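Local coordinates for uncharacterized protein (Sinorhizobium meliloti, PDB 4DNH), which is of unknown function but folds as a closed eight-stranded TIM barrel and, as a member of a dihydrodipicolinate synthase-like family, may be an enzyme, at residues T121-P126 against L136-S141; L114-A119 against G150-L155; L155-A160 against P197-Y202. All blocks are in the same frame, centred on the assembly; numbering follows the deposited sequence.

Contact 1: T121-P126 against L136-S141; sequences TDHLAP and LAAYES
The loop that leaves barrel strand 115-119 turns back at once against the next helix, and Thr-121, His-123 and Leu-124 all meet Ala-138 on helix 132-148. Residues Thr-121 to Leu-124 form a type I beta turn, closed by a 2.7 Å bond from Leu-124 N to Thr-121 O; His-123 and Leu-124 point at the helix, and Thr-121 reaches it through OG1. Ala-138 CB is the common target. Thr-121 OG1 approaches it to 3.5 Å, His-123 CE1 to 3.7 Å and Leu-124 CD2 to 4.0 Å. The small side chain of Ala-138 is consistent with the close backbone approach, Thr-121 CA to Ala-138 CA 5.3 Å.

The imidazole of His-123 is brought to the helix by a first torsion that sets CG between the backbone N and the carbonyl carbon (chi1 66°). Its edge then meets Ala-138 O, with the oxygen near the ring plane and 3.4 Å from CE1. Thr-121 OG1 also lies over one face of the Tyr-139 ring, offset toward the CD2-CE2 rim and 4.1 Å from CD2. No hydrogen bond joins the two segments directly. The polar link is made one helical turn further on, where Gln-142 NE2 bonds both His-123 ND1 and Asp-122 OD1 and so fixes the rotation of the imidazole. Asp-122 OD2 is held in turn by a salt bridge to Arg-87.

The helix is packed on more than one side. Leu-136 and Tyr-139 touch Val-178 of helix 168-181, while Tyr-139 OH bonds Met-156 O just past strand 153-155. Thr-121 and Leu-124 also rest on Ala-160 of helix 159-164, which places the turn between that helix and helix 132-148.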
ATOM      1  N   THR A 121      -3.765 -15.817   4.524  1.00 53.85           N
ATOM      2  CA  THR A 121      -3.402 -17.209   4.670  1.00 55.53           C
ATOM      3  C   THR A 121      -1.902 -17.332   5.009  1.00 55.09           C
ATOM      4  O   THR A 121      -1.395 -18.428   5.258  1.00 53.96           O
ATOM      5  CB  THR A 121      -3.778 -17.938   3.365  1.00 55.53           C
ATOM      6  OG1 THR A 121      -4.975 -18.703   3.576  1.00 57.82           O
ATOM      7  CG2 THR A 121      -2.652 -18.829   2.858  1.00 58.63           C
ATOM      8  N   ASP A 122      -1.217 -16.190   5.053  1.00 53.70           N
ATOM      9  CA  ASP A 122       0.250 -16.128   5.171  1.00 53.41           C
ATOM     10  C   ASP A 122       0.935 -16.963   6.275  1.00 54.60           C
ATOM     11  O   ASP A 122       2.155 -17.106   6.262  1.00 55.10           O
ATOM     12  CB  ASP A 122       0.756 -14.673   5.181  1.00 51.33           C
ATOM     13  CG  ASP A 122      -0.041 -13.766   6.118  1.00 57.28           C
ATOM     14  OD1 ASP A 122      -1.289 -13.841   6.149  1.00 59.01           O
ATOM     15  OD2 ASP A 122       0.590 -12.947   6.811  1.00 61.92           O
ATOM     16  N   HIS A 123       0.172 -17.531   7.211  1.00 52.74           N
ATOM     17  CA  HIS A 123       0.772 -18.442   8.193  1.00 51.47           C
ATOM     18  C   HIS A 123       0.837 -19.874   7.704  1.00 54.86           C
ATOM     19  O   HIS A 123       1.262 -20.770   8.433  1.00 57.84           O
ATOM     20  CB  HIS A 123       0.055 -18.354   9.537  1.00 50.01           C
ATOM     21  CG  HIS A 123      -1.364 -18.841   9.495  1.00 51.68           C
ATOM     22  ND1 HIS A 123      -2.368 -18.088   9.024  1.00 52.45           N
ATOM     23  CD2 HIS A 123      -1.925 -20.052   9.876  1.00 53.35           C
ATOM     24  CE1 HIS A 123      -3.515 -18.776   9.100  1.00 54.24           C
ATOM     25  NE2 HIS A 123      -3.241 -19.981   9.621  1.00 54.96           N
ATOM     26  N   LEU A 124       0.419 -20.098   6.462  1.00 55.79           N
ATOM     27  CA  LEU A 124       0.339 -21.435   5.886  1.00 59.55           C
ATOM     28  C   LEU A 124       1.223 -21.566   4.647  1.00 61.77           C
ATOM     29  O   LEU A 124       1.011 -20.875   3.645  1.00 58.55           O
ATOM     30  CB  LEU A 124      -1.110 -21.772   5.536  1.00 59.12           C
ATOM     31  CG  LEU A 124      -1.416 -23.122   4.887  1.00 59.42           C
ATOM     32  CD1 LEU A 124      -0.979 -24.267   5.791  1.00 60.29           C
ATOM     33  CD2 LEU A 124      -2.903 -23.220   4.563  1.00 59.54           C
ATOM     34  N   ALA A 125       2.203 -22.464   4.734  1.00 65.68           N
ATOM     35  CA  ALA A 125       3.167 -22.705   3.662  1.00 64.36           C
ATOM     36  C   ALA A 125       2.480 -23.394   2.485  1.00 65.43           C
ATOM     37  O   ALA A 125       1.788 -24.395   2.686  1.00 68.93           O
ATOM     38  CB  ALA A 125       4.321 -23.558   4.182  1.00 62.98           C
ATOM     39  N   PRO A 126       2.633 -22.840   1.261  1.00 65.04           N
ATOM     40  CA  PRO A 126       2.188 -23.555   0.051  1.00 65.74           C
ATOM     41  C   PRO A 126       2.785 -24.957   0.035  1.00 68.81           C
ATOM     42  O   PRO A 126       3.985 -25.115   0.263  1.00 69.95           O
ATOM     43  CB  PRO A 126       2.768 -22.715  -1.091  1.00 62.80           C
ATOM     44  CG  PRO A 126       2.863 -21.334  -0.525  1.00 62.23           C
ATOM     45  CD  PRO A 126       3.111 -21.475   0.957  1.00 61.82           C
ATOM     46  N   LEU A 136      -9.356 -22.854   4.067  1.00 60.77           N
ATOM     47  CA  LEU A 136     -10.495 -22.215   4.723  1.00 60.31           C
ATOM     48  C   LEU A 136     -10.223 -21.976   6.196  1.00 59.87           C
ATOM     49  O   LEU A 136     -10.554 -20.913   6.731  1.00 59.20           O
ATOM     50  CB  LEU A 136     -11.768 -23.033   4.548  1.00 60.91           C
ATOM     51  CG  LEU A 136     -12.322 -23.012   3.125  1.00 61.51           C
ATOM     52  CD1 LEU A 136     -13.384 -24.096   2.943  1.00 65.11           C
ATOM     53  CD2 LEU A 136     -12.840 -21.626   2.757  1.00 58.58           C
ATOM     54  N   ALA A 137      -9.606 -22.964   6.839  1.00 61.00           N
ATOM     55  CA  ALA A 137      -9.227 -22.859   8.244  1.00 62.84           C
ATOM     56  C   ALA A 137      -8.252 -21.689   8.447  1.00 61.29           C
ATOM     57  O   ALA A 137      -8.385 -20.910   9.391  1.00 62.40           O
ATOM     58  CB  ALA A 137      -8.633 -24.176   8.738  1.00 62.94           C
ATOM     59  N   ALA A 138      -7.303 -21.549   7.528  1.00 60.60           N
ATOM     60  CA  ALA A 138      -6.342 -20.459   7.571  1.00 57.61           C
ATOM     61  C   ALA A 138      -7.032 -19.084   7.497  1.00 57.68           C
ATOM     62  O   ALA A 138      -6.795 -18.227   8.355  1.00 59.30           O
ATOM     63  CB  ALA A 138      -5.317 -20.629   6.466  1.00 57.25           C
ATOM     64  N   TYR A 139      -7.894 -18.886   6.497  1.00 55.75           N
ATOM     65  CA  TYR A 139      -8.680 -17.657   6.376  1.00 55.14           C
ATOM     66  C   TYR A 139      -9.515 -17.351   7.616  1.00 60.76           C
ATOM     67  O   TYR A 139      -9.445 -16.251   8.169  1.00 61.65           O
ATOM     68  CB  TYR A 139      -9.622 -17.714   5.174  1.00 53.91           C
ATOM     69  CG  TYR A 139      -9.037 -17.200   3.886  1.00 52.18           C
ATOM     70  CD1 TYR A 139      -8.630 -15.870   3.756  1.00 51.47           C
ATOM     71  CD2 TYR A 139      -8.896 -18.039   2.795  1.00 52.81           C
ATOM     72  CE1 TYR A 139      -8.084 -15.406   2.568  1.00 52.60           C
ATOM     73  CE2 TYR A 139      -8.358 -17.584   1.602  1.00 52.86           C
ATOM     74  CZ  TYR A 139      -7.956 -16.275   1.486  1.00 52.18           C
ATOM     75  OH  TYR A 139      -7.418 -15.849   0.290  1.00 51.31           O
ATOM     76  N   GLU A 140     -10.314 -18.316   8.053  1.00 63.79           N
ATOM     77  CA  GLU A 140     -11.186 -18.056   9.190  1.00 67.90           C
ATOM     78  C   GLU A 140     -10.400 -17.775  10.473  1.00 63.41           C
ATOM     79  O   GLU A 140     -10.831 -16.965  11.303  1.00 60.53           O
ATOM     80  CB  GLU A 140     -12.270 -19.138   9.363  1.00 74.85           C
ATOM     81  CG  GLU A 140     -11.813 -20.526   9.789  1.00 83.57           C
ATOM     82  CD  GLU A 140     -12.964 -21.529   9.787  1.00 93.65           C
ATOM     83  OE1 GLU A 140     -13.473 -21.857  10.887  1.00 96.35           O
ATOM     84  OE2 GLU A 140     -13.372 -21.976   8.685  1.00 91.25           O
ATOM     85  N   SER A 141      -9.234 -18.408  10.609  1.00 60.85           N
ATOM     86  CA  SER A 141      -8.386 -18.196  11.772  1.00 58.55           C
ATOM     87  C   SER A 141      -8.004 -16.715  11.877  1.00 57.28           C
ATOM     88  O   SER A 141      -8.199 -16.087  12.923  1.00 58.11           O
ATOM     89  CB  SER A 141      -7.144 -19.083  11.686  1.00 60.18           C
ATOM     90  OG  SER A 141      -6.326 -18.960  12.833  1.00 59.63           O
TER

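Contact 2: L114-A119 against G150-L155; sequences LIACGA and GGRIIL
Arg-152, Ile-154 and Ala-119 give up the most surface where two adjacent parallel strands of the barrel, 115-119 and 153-155, run side by side. They are the outer members of a beta-alpha-beta unit whose crossover is helix 132-148, and the strand directions diverge by 39°, the twist of a closed barrel.

Arg-152 joins by both backbone and side chain. Its carbonyl O accepts a bond from Cys-117 N at 2.7 Å. The side chain leaves with CG between the backbone N and the carbonyl carbon (chi1 52°), which lays the aliphatic part along the neighbouring strand: CG is 3.8 Å from Ala-116 CB, and CD lies 3.5 Å from Ile-115 O. A bend at chi3 then carries the guanidinium past Leu-114, whose CD1 stands 3.9 Å from NH2. The charge itself is met beyond this strand pair, by a salt bridge from NH1 to Asp-227 on strand 226-232.

Ile-154 binds Cys-117 O through its N, nearly straight (173° at the hydrogen), and its own O takes the N-H of Ala-119. Gly-118 lies between these two bonds. The Ile-154 side chain meets Ala-116 CB through CG1 at 3.7 Å, and CD1 rests by Ala-116 O. Ala-119 points to the other face of the sheet, where its CB meets Ile-153 CG2 at 3.8 Å and also touches Ile-146 of helix 132-148. Cys-117, on that same face, packs on helices 93-108 and 132-148.

Three backbone bonds thus set the register, and small and branched apolar side chains meet on both faces. The long arginine is accommodated because its methylenes pack on Ala-116 while the charged end pairs with Asp-227, which probably offsets part of the cost of partly burying the charge.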
ATOM      1  N   LEU A 114     -10.225   5.882  10.148  1.00 41.09           N
ATOM      2  CA  LEU A 114     -10.689   4.831   9.252  1.00 39.80           C
ATOM      3  C   LEU A 114      -9.550   3.825   9.032  1.00 41.03           C
ATOM      4  O   LEU A 114      -8.400   4.196   8.790  1.00 41.40           O
ATOM      5  CB  LEU A 114     -11.170   5.429   7.932  1.00 39.48           C
ATOM      6  CG  LEU A 114     -11.360   4.532   6.687  1.00 39.91           C
ATOM      7  CD1 LEU A 114     -12.651   3.720   6.746  1.00 40.53           C
ATOM      8  CD2 LEU A 114     -11.331   5.385   5.420  1.00 39.82           C
ATOM      9  N   ILE A 115      -9.879   2.544   9.119  1.00 41.45           N
ATOM     10  CA  ILE A 115      -8.888   1.489   9.149  1.00 39.68           C
ATOM     11  C   ILE A 115      -9.543   0.179   8.754  1.00 40.73           C
ATOM     12  O   ILE A 115     -10.692  -0.094   9.111  1.00 41.88           O
ATOM     13  CB  ILE A 115      -8.173   1.393  10.540  1.00 37.75           C
ATOM     14  CG1 ILE A 115      -7.237   0.182  10.599  1.00 35.33           C
ATOM     15  CG2 ILE A 115      -9.180   1.382  11.698  1.00 37.89           C
ATOM     16  CD1 ILE A 115      -6.081   0.349  11.555  1.00 34.70           C
ATOM     17  N   ALA A 116      -8.803  -0.616   7.988  1.00 41.04           N
ATOM     18  CA  ALA A 116      -9.232  -1.944   7.593  1.00 40.56           C
ATOM     19  C   ALA A 116      -7.989  -2.805   7.558  1.00 40.48           C
ATOM     20  O   ALA A 116      -6.898  -2.329   7.206  1.00 40.48           O
ATOM     21  CB  ALA A 116      -9.922  -1.912   6.233  1.00 39.85           C
ATOM     22  N   CYS A 117      -8.160  -4.077   7.889  1.00 40.71           N
ATOM     23  CA  CYS A 117      -7.048  -4.924   8.252  1.00 42.02           C
ATOM     24  C   CYS A 117      -6.911  -6.105   7.334  1.00 43.55           C
ATOM     25  O   CYS A 117      -7.875  -6.847   7.132  1.00 45.14           O
ATOM     26  CB  CYS A 117      -7.252  -5.415   9.677  1.00 46.00           C
ATOM     27  SG  CYS A 117      -7.546  -4.042  10.808  1.00 49.83           S
ATOM     28  N   GLY A 118      -5.703  -6.294   6.800  1.00 40.60           N
ATOM     29  CA  GLY A 118      -5.437  -7.404   5.914  1.00 41.63           C
ATOM     30  C   GLY A 118      -5.536  -8.765   6.579  1.00 43.62           C
ATOM     31  O   GLY A 118      -4.800  -9.059   7.535  1.00 43.64           O
ATOM     32  N   ALA A 119      -6.436  -9.593   6.049  1.00 43.59           N
ATOM     33  CA  ALA A 119      -6.646 -10.965   6.518  1.00 45.16           C
ATOM     34  C   ALA A 119      -6.343 -11.949   5.394  1.00 48.04           C
ATOM     35  O   ALA A 119      -6.851 -11.812   4.266  1.00 48.37           O
ATOM     36  CB  ALA A 119      -8.073 -11.154   7.005  1.00 45.89           C
ATOM     37  N   GLY A 150     -12.386  -6.026  16.716  1.00 52.80           N
ATOM     38  CA  GLY A 150     -13.304  -5.065  16.097  1.00 53.17           C
ATOM     39  C   GLY A 150     -12.818  -4.473  14.788  1.00 53.57           C
ATOM     40  O   GLY A 150     -13.051  -3.297  14.517  1.00 56.95           O
ATOM     41  N   GLY A 151     -12.144  -5.274  13.967  1.00 51.49           N
ATOM     42  CA  GLY A 151     -11.593  -4.765  12.714  1.00 49.07           C
ATOM     43  C   GLY A 151     -12.432  -5.112  11.502  1.00 49.54           C
ATOM     44  O   GLY A 151     -12.992  -6.205  11.417  1.00 51.22           O
ATOM     45  N   ARG A 152     -12.546  -4.173  10.567  1.00 49.62           N
ATOM     46  CA  ARG A 152     -13.027  -4.522   9.232  1.00 50.16           C
ATOM     47  C   ARG A 152     -11.865  -5.122   8.411  1.00 46.80           C
ATOM     48  O   ARG A 152     -10.696  -4.769   8.606  1.00 42.42           O
ATOM     49  CB  ARG A 152     -13.733  -3.339   8.538  1.00 56.10           C
ATOM     50  CG  ARG A 152     -12.966  -2.018   8.471  1.00 58.29           C
ATOM     51  CD  ARG A 152     -13.666  -0.988   7.567  1.00 62.14           C
ATOM     52  NE  ARG A 152     -13.871  -1.486   6.197  1.00 63.60           N
ATOM     53  CZ  ARG A 152     -14.223  -0.746   5.144  1.00 68.46           C
ATOM     54  NH1 ARG A 152     -14.373  -1.324   3.958  1.00 68.70           N
ATOM     55  NH2 ARG A 152     -14.423   0.562   5.258  1.00 73.20           N
ATOM     56  N   ILE A 153     -12.202  -6.050   7.521  1.00 48.38           N
ATOM     57  CA  ILE A 153     -11.229  -6.891   6.840  1.00 46.05           C
ATOM     58  C   ILE A 153     -10.943  -6.445   5.412  1.00 45.33           C
ATOM     59  O   ILE A 153     -11.845  -6.010   4.694  1.00 47.26           O
ATOM     60  CB  ILE A 153     -11.728  -8.355   6.793  1.00 48.08           C
ATOM     61  CG1 ILE A 153     -11.556  -9.025   8.156  1.00 48.35           C
ATOM     62  CG2 ILE A 153     -11.002  -9.169   5.716  1.00 46.91           C
ATOM     63  CD1 ILE A 153     -12.808  -8.994   8.983  1.00 52.07           C
ATOM     64  N   ILE A 154      -9.674  -6.538   5.025  1.00 42.84           N
ATOM     65  CA  ILE A 154      -9.268  -6.499   3.633  1.00 42.45           C
ATOM     66  C   ILE A 154      -8.848  -7.923   3.341  1.00 43.54           C
ATOM     67  O   ILE A 154      -7.897  -8.420   3.938  1.00 42.50           O
ATOM     68  CB  ILE A 154      -8.054  -5.593   3.389  1.00 40.07           C
ATOM     69  CG1 ILE A 154      -8.416  -4.138   3.647  1.00 39.38           C
ATOM     70  CG2 ILE A 154      -7.566  -5.753   1.951  1.00 40.17           C
ATOM     71  CD1 ILE A 154      -7.216  -3.225   3.771  1.00 38.43           C
ATOM     72  N   LEU A 155      -9.572  -8.589   2.455  1.00 45.55           N
ATOM     73  CA  LEU A 155      -9.364 -10.005   2.252  1.00 47.52           C
ATOM     74  C   LEU A 155      -8.243 -10.229   1.244  1.00 49.69           C
ATOM     75  O   LEU A 155      -8.399  -9.982   0.045  1.00 49.83           O
ATOM     76  CB  LEU A 155     -10.661 -10.679   1.821  1.00 49.09           C
ATOM     77  CG  LEU A 155     -10.664 -12.201   1.799  1.00 50.02           C
ATOM     78  CD1 LEU A 155     -10.394 -12.747   3.189  1.00 48.31           C
ATOM     79  CD2 LEU A 155     -11.994 -12.703   1.270  1.00 51.90           C
TER

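Contact 3: L155-A160 against P197-Y202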
ATOM      1  N   LEU A 155      -9.572  -8.589   2.455  1.00 45.55           N
ATOM      2  CA  LEU A 155      -9.364 -10.005   2.252  1.00 47.52           C
ATOM      3  C   LEU A 155      -8.243 -10.229   1.244  1.00 49.69           C
ATOM      4  O   LEU A 155      -8.399  -9.982   0.045  1.00 49.83           O
ATOM      5  CB  LEU A 155     -10.661 -10.679   1.821  1.00 49.09           C
ATOM      6  CG  LEU A 155     -10.664 -12.201   1.799  1.00 50.02           C
ATOM      7  CD1 LEU A 155     -10.394 -12.747   3.189  1.00 48.31           C
ATOM      8  CD2 LEU A 155     -11.994 -12.703   1.270  1.00 51.90           C
HETATM    9  N   MSE A 156      -7.105 -10.687   1.752  1.00 50.57           N
HETATM   10  CA  MSE A 156      -5.894 -10.808   0.947  1.00 53.27           C
HETATM   11  C   MSE A 156      -5.894 -12.076   0.132  1.00 53.21           C
HETATM   12  O   MSE A 156      -6.577 -13.060   0.478  1.00 55.15           O
HETATM   13  CB  MSE A 156      -4.695 -10.733   1.887  1.00 55.10           C
HETATM   14  CG  MSE A 156      -4.525  -9.282   2.338  1.00 60.06           C
HETATM   15 SE   MSE A 156      -3.024  -9.160   3.612  1.00 66.93          SE
HETATM   16  CE  MSE A 156      -1.580  -8.681   2.351  1.00 59.41           C
ATOM     17  N   ALA A 157      -5.144 -12.051  -0.967  1.00 49.36           N
ATOM     18  CA  ALA A 157      -4.970 -13.225  -1.809  1.00 50.60           C
ATOM     19  C   ALA A 157      -4.094 -14.218  -1.067  1.00 50.72           C
ATOM     20  O   ALA A 157      -3.320 -13.831  -0.194  1.00 52.48           O
ATOM     21  CB  ALA A 157      -4.349 -12.841  -3.137  1.00 50.57           C
ATOM     22  N   SER A 158      -4.229 -15.494  -1.403  1.00 49.89           N
ATOM     23  CA  SER A 158      -3.625 -16.569  -0.636  1.00 50.71           C
ATOM     24  C   SER A 158      -2.591 -17.374  -1.447  1.00 53.22           C
ATOM     25  O   SER A 158      -2.897 -17.922  -2.520  1.00 52.24           O
ATOM     26  CB  SER A 158      -4.739 -17.460  -0.066  1.00 53.54           C
ATOM     27  OG  SER A 158      -4.322 -18.787   0.203  1.00 55.17           O
ATOM     28  N   ARG A 159      -1.367 -17.414  -0.916  1.00 54.76           N
ATOM     29  CA  ARG A 159      -0.222 -18.132  -1.500  1.00 55.16           C
ATOM     30  C   ARG A 159      -0.576 -19.630  -1.658  1.00 55.75           C
ATOM     31  O   ARG A 159      -0.374 -20.204  -2.719  1.00 57.55           O
ATOM     32  CB  ARG A 159       0.994 -17.962  -0.559  1.00 55.63           C
ATOM     33  CG  ARG A 159       2.297 -17.354  -1.093  1.00 53.74           C
ATOM     34  CD  ARG A 159       2.122 -15.907  -1.531  1.00 53.46           C
ATOM     35  NE  ARG A 159       3.023 -14.839  -1.020  1.00 52.06           N
ATOM     36  CZ  ARG A 159       4.067 -14.917  -0.184  1.00 46.49           C
ATOM     37  NH1 ARG A 159       4.696 -13.785   0.132  1.00 37.85           N
ATOM     38  NH2 ARG A 159       4.490 -16.076   0.330  1.00 48.70           N
ATOM     39  N   ALA A 160      -1.137 -20.246  -0.611  1.00 55.87           N
ATOM     40  CA  ALA A 160      -1.416 -21.693  -0.596  1.00 55.43           C
ATOM     41  C   ALA A 160      -2.508 -22.094  -1.591  1.00 56.35           C
ATOM     42  O   ALA A 160      -2.471 -23.194  -2.166  1.00 57.29           O
ATOM     43  CB  ALA A 160      -1.797 -22.149   0.805  1.00 54.49           C
ATOM     44  N   PRO A 197       5.286 -12.951  -6.644  1.00 53.54           N
ATOM     45  CA  PRO A 197       5.403 -13.973  -7.696  1.00 52.18           C
ATOM     46  C   PRO A 197       4.632 -15.255  -7.349  1.00 49.99           C
ATOM     47  O   PRO A 197       4.124 -15.914  -8.243  1.00 50.04           O
ATOM     48  CB  PRO A 197       6.917 -14.233  -7.779  1.00 50.90           C
ATOM     49  CG  PRO A 197       7.546 -13.000  -7.205  1.00 51.11           C
ATOM     50  CD  PRO A 197       6.603 -12.529  -6.130  1.00 50.35           C
ATOM     51  N   ALA A 198       4.506 -15.576  -6.063  1.00 49.56           N
ATOM     52  CA  ALA A 198       3.756 -16.772  -5.648  1.00 51.11           C
ATOM     53  C   ALA A 198       2.219 -16.656  -5.802  1.00 51.12           C
ATOM     54  O   ALA A 198       1.484 -17.607  -5.503  1.00 52.03           O
ATOM     55  CB  ALA A 198       4.150 -17.203  -4.235  1.00 49.62           C
ATOM     56  N   LEU A 199       1.741 -15.506  -6.275  1.00 50.09           N
ATOM     57  CA  LEU A 199       0.316 -15.326  -6.562  1.00 53.28           C
ATOM     58  C   LEU A 199       0.006 -15.452  -8.053  1.00 59.69           C
ATOM     59  O   LEU A 199      -0.945 -14.865  -8.564  1.00 60.25           O
ATOM     60  CB  LEU A 199      -0.182 -13.999  -6.003  1.00 50.91           C
ATOM     61  CG  LEU A 199      -0.197 -13.971  -4.484  1.00 51.73           C
ATOM     62  CD1 LEU A 199      -0.802 -12.665  -4.006  1.00 51.93           C
ATOM     63  CD2 LEU A 199      -0.955 -15.172  -3.934  1.00 52.68           C
ATOM     64  N   GLU A 200       0.826 -16.255  -8.720  1.00 67.00           N
ATOM     65  CA  GLU A 200       0.790 -16.481 -10.155  1.00 71.10           C
ATOM     66  C   GLU A 200      -0.498 -17.178 -10.632  1.00 70.10           C
ATOM     67  O   GLU A 200      -0.835 -18.283 -10.180  1.00 68.26           O
ATOM     68  CB  GLU A 200       2.039 -17.284 -10.568  1.00 80.44           C
ATOM     69  CG  GLU A 200       2.307 -18.548  -9.748  1.00 98.01           C
ATOM     70  CD  GLU A 200       3.648 -19.211 -10.050  1.00118.74           C
ATOM     71  OE1 GLU A 200       4.164 -19.075 -11.184  1.00125.93           O
ATOM     72  OE2 GLU A 200       4.189 -19.888  -9.144  1.00122.77           O
ATOM     73  N   GLY A 201      -1.207 -16.518 -11.548  1.00 67.66           N
ATOM     74  CA  GLY A 201      -2.456 -17.038 -12.106  1.00 65.29           C
ATOM     75  C   GLY A 201      -3.610 -17.105 -11.117  1.00 61.49           C
ATOM     76  O   GLY A 201      -4.387 -18.060 -11.139  1.00 62.13           O
ATOM     77  N   TYR A 202      -3.726 -16.094 -10.257  1.00 56.70           N
ATOM     78  CA  TYR A 202      -4.793 -16.055  -9.259  1.00 56.75           C
ATOM     79  C   TYR A 202      -6.187 -15.950  -9.914  1.00 60.50           C
ATOM     80  O   TYR A 202      -6.338 -15.309 -10.965  1.00 62.55           O
ATOM     81  CB  TYR A 202      -4.556 -14.923  -8.250  1.00 53.87           C
ATOM     82  CG  TYR A 202      -5.164 -15.188  -6.892  1.00 52.26           C
ATOM     83  CD1 TYR A 202      -4.535 -16.027  -5.979  1.00 50.86           C
ATOM     84  CD2 TYR A 202      -6.378 -14.603  -6.523  1.00 53.01           C
ATOM     85  CE1 TYR A 202      -5.091 -16.276  -4.731  1.00 52.31           C
ATOM     86  CE2 TYR A 202      -6.942 -14.843  -5.277  1.00 52.46           C
ATOM     87  CZ  TYR A 202      -6.295 -15.678  -4.384  1.00 52.20           C
ATOM     88  OH  TYR A 202      -6.853 -15.924  -3.151  1.00 51.18           O
TER
HETATM   89  O   HOH W   1       1.979 -19.955  -4.232  1.00 37.69           O
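Ala-157 and Tyr-202 make the tight half of this contact. The Ala-157 methyl sits over one face of the phenol ring, CB 3.9 Å from its centroid and 19° off the normal, a CH-pi contact. Leu-199 CD1 closes on the same CB at 3.7 Å. With CG anti to its backbone N (chi1 -153°), Tyr-202 reaches the backbone of Ser-158 with its hydroxyl and one ring edge: Ser-158 N donates to OH at 3.2 Å, and Ser-158 O lies at the edge, 3.5 Å from CE1. Tyr-175 OH is a second partner of that hydroxyl.

The other half, where Arg-159 and Ala-198 are both partly exposed, is more polar and bridged by water. Arg-159 CD touches Ala-198 CB at 3.6 Å, and its side chain crosses that of Leu-199 at about a right angle. One water donates to both Arg-159 O and Ala-198 O. The arginine's NE makes a salt bridge to Asp-196.

Ser-158 is the N-cap of helix 159-164, its OG bonded to Leu-161 N. The contact therefore joins the start of that helix to the loop between strand 186-191 and helix 208-221, with Tyr-139 of helix 132-148 against both Ser-158 and Tyr-202.

In the fold
Contact 2 is the most buried of the three, a pair of barrel strands held by three backbone hydrogen bonds. The other two are only partly buried: contact 1 sets a loop against a helix, contact 3 the start of helix 159-164 against a loop. Contact 1 is nested within the beta-alpha-beta unit that contact 2 closes, and contact 3 begins just past strand 153-155, where contact 2 ends. Contact 1 relies on packing and on bonds to residues outside it; contact 3 adds a hydroxyl, a CH-pi contact and a bridging water. Tyr-139 of contact 1 also packs on the strand end, its CE1 3.6 Å from Leu-155 CD1.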